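Local atomic coordinates of 4-hydroxy-tetrahydrodipicolinate synthase (Methanocaldococcus jannaschii DSM 2661, PDB entry 2YXG), a protein that probably catalyses the condensation of pyruvate with aspartate beta-semialdehyde to 4-hydroxy-tetrahydrodipicolinate, a step of lysine biosynthesis, and works as a homotetramer. Residues P7-P12 / N28-N33; V204-P209 / I248-A253; L254-R259 / K277-V282. One frame throughout, in Å; residues are numbered along the deposited sequence.

Interaction 1 of 3, residues P7-P12 / N28-N33; sequences PAIITP and NFLIEN
Pro-7 and Leu-30 bring the two backbones together, their CA atoms 8.1 Å apart, where the end of strand 4-7 runs past the last turns of helix 20-32. No hydrogen bond spans the gap, and the contact rests on a single methyl group, CD1 of Leu-30, which meets two residues of the 7-12 segment. The Pro-7 ring offers CG, 4.0 Å from Leu-30 CD1, the ring and the leucine lying alongside each other and running opposite ways. Ile-9 brings CG2 to 3.4 Å from Leu-30 CD1, tighter than usual for two carbons. The isoleucine puts this branch beside its own backbone N, while CG1 takes the place between N and the carbonyl carbon (chi1 60°). All three residues are buried, and the alternation of Pro-7 and Ile-9 toward the helix, with Ala-8 turned away, is that of an extended chain. Here the end of the first strand of the (beta/alpha)8 barrel and the loop after it meet helix 20-32. Backbone bonds from Pro-7 and Ile-9 to Val-39 and from Ala-8 to Ser-202 tie the segment between strands 37-40 and 199-202, and Pro-209 of helix 209-221 also packs on Leu-30.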
# COMPACT_ATOMS: atom_id res chain seq x y z
N PRO A 7 10.07 -19.28 -21.01
CA PRO A 7 10.56 -19.31 -19.63
C PRO A 7 11.70 -18.36 -19.42
O PRO A 7 12.52 -18.17 -20.33
CB PRO A 7 11.08 -20.75 -19.43
CG PRO A 7 11.03 -21.38 -20.87
CD PRO A 7 10.32 -20.51 -21.79
N ALA A 8 11.73 -17.76 -18.22
CA ALA A 8 12.83 -16.90 -17.82
C ALA A 8 13.81 -17.84 -17.17
O ALA A 8 13.59 -18.34 -16.05
CB ALA A 8 12.34 -15.80 -16.84
N ILE A 9 14.85 -18.17 -17.93
CA ILE A 9 15.73 -19.23 -17.50
C ILE A 9 16.64 -18.80 -16.38
O ILE A 9 17.06 -17.62 -16.30
CB ILE A 9 16.57 -19.86 -18.62
CG1 ILE A 9 17.46 -18.81 -19.31
CG2 ILE A 9 15.62 -20.67 -19.56
CD1 ILE A 9 18.69 -19.41 -20.02
N ILE A 10 16.91 -19.75 -15.48
CA ILE A 10 17.91 -19.50 -14.50
C ILE A 10 19.29 -19.53 -15.13
O ILE A 10 19.49 -20.09 -16.23
CB ILE A 10 17.85 -20.52 -13.35
CG1 ILE A 10 18.19 -21.94 -13.89
CG2 ILE A 10 16.48 -20.42 -12.68
CD1 ILE A 10 18.97 -22.80 -12.92
N THR A 11 20.23 -18.91 -14.44
CA THR A 11 21.65 -19.09 -14.76
C THR A 11 22.22 -20.12 -13.73
O THR A 11 22.40 -19.79 -12.57
CB THR A 11 22.43 -17.71 -14.71
OG1 THR A 11 21.81 -16.76 -15.58
CG2 THR A 11 23.89 -17.87 -15.12
N PRO A 12 22.51 -21.34 -14.16
CA PRO A 12 23.06 -22.33 -13.21
C PRO A 12 24.55 -22.07 -12.98
O PRO A 12 25.24 -21.64 -13.91
CB PRO A 12 22.84 -23.67 -13.90
CG PRO A 12 22.56 -23.35 -15.35
CD PRO A 12 22.39 -21.88 -15.53
N ASN A 28 17.87 -27.17 -24.01
CA ASN A 28 17.28 -28.28 -24.80
C ASN A 28 16.10 -28.95 -24.12
O ASN A 28 15.14 -29.33 -24.79
CB ASN A 28 18.35 -29.34 -25.09
CG ASN A 28 19.33 -28.87 -26.10
OD1 ASN A 28 20.53 -29.11 -25.98
ND2 ASN A 28 18.83 -28.17 -27.13
N PHE A 29 16.16 -29.11 -22.79
CA PHE A 29 14.99 -29.57 -22.05
C PHE A 29 13.72 -28.72 -22.33
O PHE A 29 12.66 -29.25 -22.56
CB PHE A 29 15.26 -29.63 -20.55
CG PHE A 29 14.05 -29.97 -19.72
CD1 PHE A 29 13.46 -31.25 -19.79
CD2 PHE A 29 13.52 -29.05 -18.82
CE1 PHE A 29 12.31 -31.60 -18.95
CE2 PHE A 29 12.41 -29.37 -17.99
CZ PHE A 29 11.81 -30.65 -18.06
N LEU A 30 13.85 -27.41 -22.31
CA LEU A 30 12.68 -26.55 -22.50
C LEU A 30 12.22 -26.57 -23.96
O LEU A 30 11.01 -26.60 -24.25
CB LEU A 30 13.06 -25.15 -22.09
CG LEU A 30 13.58 -25.06 -20.65
CD1 LEU A 30 14.24 -23.67 -20.34
CD2 LEU A 30 12.47 -25.40 -19.59
N ILE A 31 13.18 -26.55 -24.88
CA ILE A 31 12.86 -26.64 -26.32
C ILE A 31 12.14 -27.96 -26.62
O ILE A 31 11.13 -27.92 -27.31
CB ILE A 31 14.08 -26.41 -27.26
CG1 ILE A 31 14.72 -25.02 -27.01
CG2 ILE A 31 13.68 -26.64 -28.80
CD1 ILE A 31 15.98 -24.71 -27.86
N GLU A 32 12.65 -29.08 -26.09
CA GLU A 32 12.04 -30.42 -26.27
C GLU A 32 10.56 -30.32 -25.89
O GLU A 32 9.68 -30.93 -26.50
CB GLU A 32 12.68 -31.54 -25.35
CG GLU A 32 14.22 -31.95 -25.52
CD GLU A 32 14.89 -32.71 -24.26
OE1 GLU A 32 14.18 -33.35 -23.42
OE2 GLU A 32 16.16 -32.68 -24.10
N ASN A 33 10.30 -29.53 -24.85
CA ASN A 33 8.98 -29.51 -24.27
C ASN A 33 8.05 -28.46 -24.84
O ASN A 33 6.96 -28.22 -24.29
CB ASN A 33 9.09 -29.51 -22.74
CG ASN A 33 9.51 -30.88 -22.22
OD1 ASN A 33 10.68 -31.14 -21.88
ND2 ASN A 33 8.56 -31.79 -22.25

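Interaction 2 of 3, residues V204-P209 / I248-A253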
# COMPACT_ATOMS: atom_id res chain seq x y z
N VAL A 204 7.78 -20.72 -13.52
CA VAL A 204 7.40 -22.08 -13.36
C VAL A 204 7.58 -22.90 -14.63
O VAL A 204 7.76 -24.11 -14.55
CB VAL A 204 5.96 -22.21 -12.79
CG1 VAL A 204 4.88 -22.02 -13.87
CG2 VAL A 204 5.79 -23.60 -12.13
N ALA A 205 7.58 -22.29 -15.83
CA ALA A 205 7.84 -23.10 -17.04
C ALA A 205 9.25 -23.69 -17.05
O ALA A 205 9.55 -24.59 -17.84
CB ALA A 205 7.54 -22.33 -18.36
N ASN A 206 10.14 -23.24 -16.15
CA ASN A 206 11.44 -23.96 -15.95
C ASN A 206 11.35 -25.40 -15.36
O ASN A 206 12.27 -26.19 -15.54
CB ASN A 206 12.41 -23.16 -15.08
CG ASN A 206 12.90 -21.89 -15.78
OD1 ASN A 206 12.51 -20.76 -15.41
ND2 ASN A 206 13.77 -22.06 -16.77
N ILE A 207 10.24 -25.66 -14.66
CA ILE A 207 10.01 -26.86 -13.85
C ILE A 207 9.05 -27.78 -14.63
O ILE A 207 9.27 -29.00 -14.75
CB ILE A 207 9.32 -26.49 -12.45
CG1 ILE A 207 10.21 -25.64 -11.56
CG2 ILE A 207 8.91 -27.75 -11.64
CD1 ILE A 207 11.64 -26.18 -11.56
N VAL A 208 7.96 -27.19 -15.12
CA VAL A 208 6.91 -27.95 -15.81
C VAL A 208 6.63 -27.33 -17.18
O VAL A 208 5.50 -26.90 -17.43
CB VAL A 208 5.62 -28.05 -14.97
CG1 VAL A 208 5.81 -29.10 -13.85
CG2 VAL A 208 5.25 -26.72 -14.39
N PRO A 209 7.67 -27.29 -18.06
CA PRO A 209 7.47 -26.64 -19.41
C PRO A 209 6.32 -27.24 -20.22
O PRO A 209 5.55 -26.52 -20.81
CB PRO A 209 8.81 -26.89 -20.14
CG PRO A 209 9.57 -27.89 -19.31
CD PRO A 209 9.03 -27.84 -17.90
N ILE A 248 14.98 -17.79 -5.83
CA ILE A 248 15.35 -18.73 -4.78
C ILE A 248 14.57 -20.07 -4.89
O ILE A 248 15.18 -21.13 -4.94
CB ILE A 248 15.21 -18.14 -3.39
CG1 ILE A 248 16.25 -17.04 -3.17
CG2 ILE A 248 15.33 -19.33 -2.33
CD1 ILE A 248 15.87 -16.00 -2.05
N PRO A 249 13.23 -20.00 -4.93
CA PRO A 249 12.42 -21.20 -5.05
C PRO A 249 12.65 -22.01 -6.35
O PRO A 249 12.79 -23.22 -6.28
CB PRO A 249 10.97 -20.67 -4.97
CG PRO A 249 11.09 -19.35 -4.22
CD PRO A 249 12.38 -18.80 -4.82
N VAL A 250 12.66 -21.38 -7.50
CA VAL A 250 12.90 -22.11 -8.74
C VAL A 250 14.26 -22.78 -8.76
O VAL A 250 14.35 -23.92 -9.16
CB VAL A 250 12.61 -21.27 -10.03
CG1 VAL A 250 13.67 -20.16 -10.28
CG2 VAL A 250 12.52 -22.19 -11.25
N LYS A 251 15.31 -22.13 -8.29
CA LYS A 251 16.59 -22.82 -8.25
C LYS A 251 16.57 -23.99 -7.21
O LYS A 251 17.15 -25.05 -7.40
CB LYS A 251 17.70 -21.82 -7.96
CG LYS A 251 18.92 -21.95 -8.86
CD LYS A 251 20.00 -20.83 -8.61
CE LYS A 251 20.71 -20.55 -9.91
NZ LYS A 251 22.00 -19.85 -9.74
N THR A 252 15.87 -23.78 -6.10
CA THR A 252 15.84 -24.78 -5.06
C THR A 252 15.14 -26.01 -5.62
O THR A 252 15.64 -27.14 -5.46
CB THR A 252 15.12 -24.26 -3.87
OG1 THR A 252 15.79 -23.06 -3.46
CG2 THR A 252 15.10 -25.26 -2.75
N ALA A 253 14.00 -25.76 -6.31
CA ALA A 253 13.25 -26.78 -6.97
C ALA A 253 14.06 -27.56 -8.05
O ALA A 253 14.02 -28.79 -8.05
CB ALA A 253 11.99 -26.19 -7.56
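Asn-206 and Ile-207 gather around one methyl of Val-250. Val-250 CG2 lies 4.0 Å from Asn-206 CB and 4.1 Å from Ile-207 CD1, and it reaches them by standing anti to its own backbone N, on the side of the carbonyl carbon. The isoleucine and valine side chains lie antiparallel, flank to flank. Beyond Val-250, Ile-207 CD1 continues to the next turn of the helix and rests 4.0 Å from Ala-253 CB, bridging two residues three apart. With chi1 -64° and chi2 -44°, the isoleucine folds at CG1 instead of extending, and its terminal methyl settles over this pair. All four residues are buried; carbon atoms alone make the contact, Asn-206 giving only its CB, and no hydrogen bond crosses it. In the TIM-barrel fold of this family, it joins the loop between the eighth strand, 199-202, and helix 209-221 to helix 248-256, which follows the eight barrel strands in sequence. Val-250 also lies about 4 Å, side chain to side chain, from Thr-44, a predicted pyruvate-binding residue. Val-204 O closes the 3-10 turn with Ile-207 N and also accepts from Val-208 N. On the helix, Thr-252 OG1 lies 2.5 Å from Ile-248 O, which Thr-252 N reaches from the opposite face of the carbonyl plane. Farther out, Leu-237 of helix 224-240 and Leu-288 cover Ile-207, while Lys-251 NZ forms a salt bridge with Glu-46.

Interaction 3 of 3, residues L254-R259 / K277-V282; sequences LNMMGR and KILENV
Met-256 reaches from the last turn of helix 248-256 across to Leu-279 and Glu-280, with the closest pair of CA atoms, those of Met-256 and Glu-280, 7.8 Å apart. Along helix 273-286 the first residue met is Leu-279, buried, whose CB points toward the 254-259 segment. Its CD2 lies 4.2 Å from Met-256 SD, the two side chains meeting at a slant. Glu-280 follows at the exposed margin, its CG packed 3.4 Å from Met-256 CE and 3.7 Å from Met-256 SD. The two side chains cross at about a right angle, and it is chiefly the aliphatic part of the glutamate that meets the thioether; the carboxylate lies farther off, with Glu-280 OE2 3.9 Å from Met-256 CE. Met-256 spans the gap because its chain runs extended beyond CG (chi2 170°, chi3 179°). An alanine here would lack the thioether and would probably open a gap beside Leu-279 CD2 and deprive Glu-280 CG of its apolar cover. Helix 248-256 then ends in a Schellman motif: Gly-258 has positive phi, Arg-259 N bonds back to Leu-254 O at 2.9 Å, and Gly-258 N to Asn-255 O. The contact thus joins the two C-terminal helices, away from the pyruvate site; Leu-279 also packs on Thr-252 and Ala-253 of helix 248-256 and on Ala-240 of helix 224-240.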
# COMPACT_ATOMS: atom_id res chain seq x y z
N LEU A 254 14.76 -26.86 -8.95
CA LEU A 254 15.65 -27.53 -9.94
C LEU A 254 16.72 -28.37 -9.27
O LEU A 254 16.99 -29.46 -9.73
CB LEU A 254 16.34 -26.53 -10.90
CG LEU A 254 15.27 -25.85 -11.76
CD1 LEU A 254 15.83 -24.63 -12.49
CD2 LEU A 254 14.62 -26.88 -12.73
N ASN A 255 17.35 -27.86 -8.22
CA ASN A 255 18.32 -28.69 -7.48
C ASN A 255 17.71 -29.96 -6.88
O ASN A 255 18.31 -31.05 -6.93
CB ASN A 255 19.04 -27.89 -6.39
CG ASN A 255 20.03 -26.91 -6.97
OD1 ASN A 255 20.04 -25.73 -6.60
ND2 ASN A 255 20.89 -27.38 -7.89
N MET A 256 16.52 -29.82 -6.29
CA MET A 256 15.80 -30.96 -5.72
C MET A 256 15.50 -32.02 -6.77
O MET A 256 15.45 -33.23 -6.47
CB MET A 256 14.49 -30.51 -5.07
CG MET A 256 14.68 -29.88 -3.69
SD MET A 256 13.10 -29.14 -3.18
CE MET A 256 13.56 -28.50 -1.57
N MET A 257 15.24 -31.57 -8.00
CA MET A 257 14.88 -32.48 -9.08
C MET A 257 16.10 -33.03 -9.77
O MET A 257 15.94 -33.73 -10.76
CB MET A 257 13.97 -31.82 -10.12
CG MET A 257 12.67 -31.30 -9.54
SD MET A 257 11.74 -30.21 -10.62
CE MET A 257 13.03 -29.24 -11.31
N GLY A 258 17.28 -32.70 -9.24
CA GLY A 258 18.58 -33.01 -9.83
C GLY A 258 18.84 -32.43 -11.22
O GLY A 258 19.47 -33.08 -12.03
N ARG A 259 18.32 -31.25 -11.52
CA ARG A 259 18.55 -30.55 -12.79
C ARG A 259 19.62 -29.48 -12.54
O ARG A 259 19.82 -29.07 -11.40
CB ARG A 259 17.26 -29.95 -13.36
CG ARG A 259 16.12 -30.98 -13.64
CD ARG A 259 15.16 -30.58 -14.82
NE ARG A 259 15.41 -31.41 -16.03
CZ ARG A 259 16.20 -31.09 -17.08
NH1 ARG A 259 16.87 -29.92 -17.15
NH2 ARG A 259 16.33 -31.96 -18.08
N LYS A 277 10.64 -27.52 2.95
CA LYS A 277 9.68 -28.61 3.16
C LYS A 277 8.37 -28.39 2.42
O LYS A 277 7.85 -29.28 1.83
CB LYS A 277 9.43 -28.78 4.65
CG LYS A 277 10.64 -29.22 5.43
CD LYS A 277 10.18 -29.71 6.83
CE LYS A 277 11.41 -30.00 7.73
NZ LYS A 277 10.98 -30.57 9.07
N ILE A 278 7.86 -27.18 2.46
CA ILE A 278 6.62 -26.84 1.71
C ILE A 278 6.86 -27.08 0.20
O ILE A 278 6.07 -27.75 -0.50
CB ILE A 278 6.13 -25.39 2.03
CG1 ILE A 278 5.47 -25.36 3.45
CG2 ILE A 278 5.05 -24.91 0.99
CD1 ILE A 278 5.63 -24.10 4.24
N LEU A 279 7.97 -26.57 -0.29
CA LEU A 279 8.32 -26.79 -1.69
C LEU A 279 8.43 -28.28 -2.00
O LEU A 279 7.86 -28.76 -3.02
CB LEU A 279 9.61 -26.04 -2.08
CG LEU A 279 10.06 -26.24 -3.54
CD1 LEU A 279 8.95 -25.90 -4.57
CD2 LEU A 279 11.29 -25.44 -3.78
N GLU A 280 9.16 -29.02 -1.13
CA GLU A 280 9.34 -30.45 -1.34
C GLU A 280 8.01 -31.19 -1.43
O GLU A 280 7.82 -32.09 -2.26
CB GLU A 280 10.15 -31.11 -0.22
CG GLU A 280 11.64 -30.96 -0.28
CD GLU A 280 12.29 -31.36 1.06
OE1 GLU A 280 11.58 -32.00 1.84
OE2 GLU A 280 13.47 -31.05 1.33
N ASN A 281 7.09 -30.83 -0.56
CA ASN A 281 5.80 -31.54 -0.54
C ASN A 281 5.05 -31.26 -1.82
O ASN A 281 4.47 -32.16 -2.38
CB ASN A 281 4.96 -31.19 0.71
CG ASN A 281 5.63 -31.64 2.01
OD1 ASN A 281 6.51 -32.48 1.98
ND2 ASN A 281 5.23 -31.05 3.14
N VAL A 282 5.07 -30.01 -2.29
CA VAL A 282 4.38 -29.76 -3.55
C VAL A 282 5.03 -30.50 -4.75
O VAL A 282 4.30 -31.04 -5.59
CB VAL A 282 3.97 -28.25 -3.86
CG1 VAL A 282 3.88 -27.34 -2.62
CG2 VAL A 282 4.68 -27.64 -5.08

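The three contacts come in series along the chain, all within the one TIM-barrel subunit. Interaction 1 lies where strand 4-7 leads into the loop packed on helix 20-32; interaction 2 ties the loop after the last barrel strand to helix 248-256. The centres of interactions 1 and 2 are about 10 Å apart. Interaction 3 uses helix 248-256 too; the centres of interactions 2 and 3 are about 9 Å apart, those of interactions 1 and 3 about 17 Å. Direct contacts connect them: Thr-11 O probably accepts a hydrogen bond from Lys-251 NZ at 2.9 Å, Ile-207 CD1 packs on Met-257 CE, and Phe-29 makes a cation-pi contact with Arg-259. Helix 248-256 therefore links the barrel, near the predicted pyruvate site, to helix 273-286.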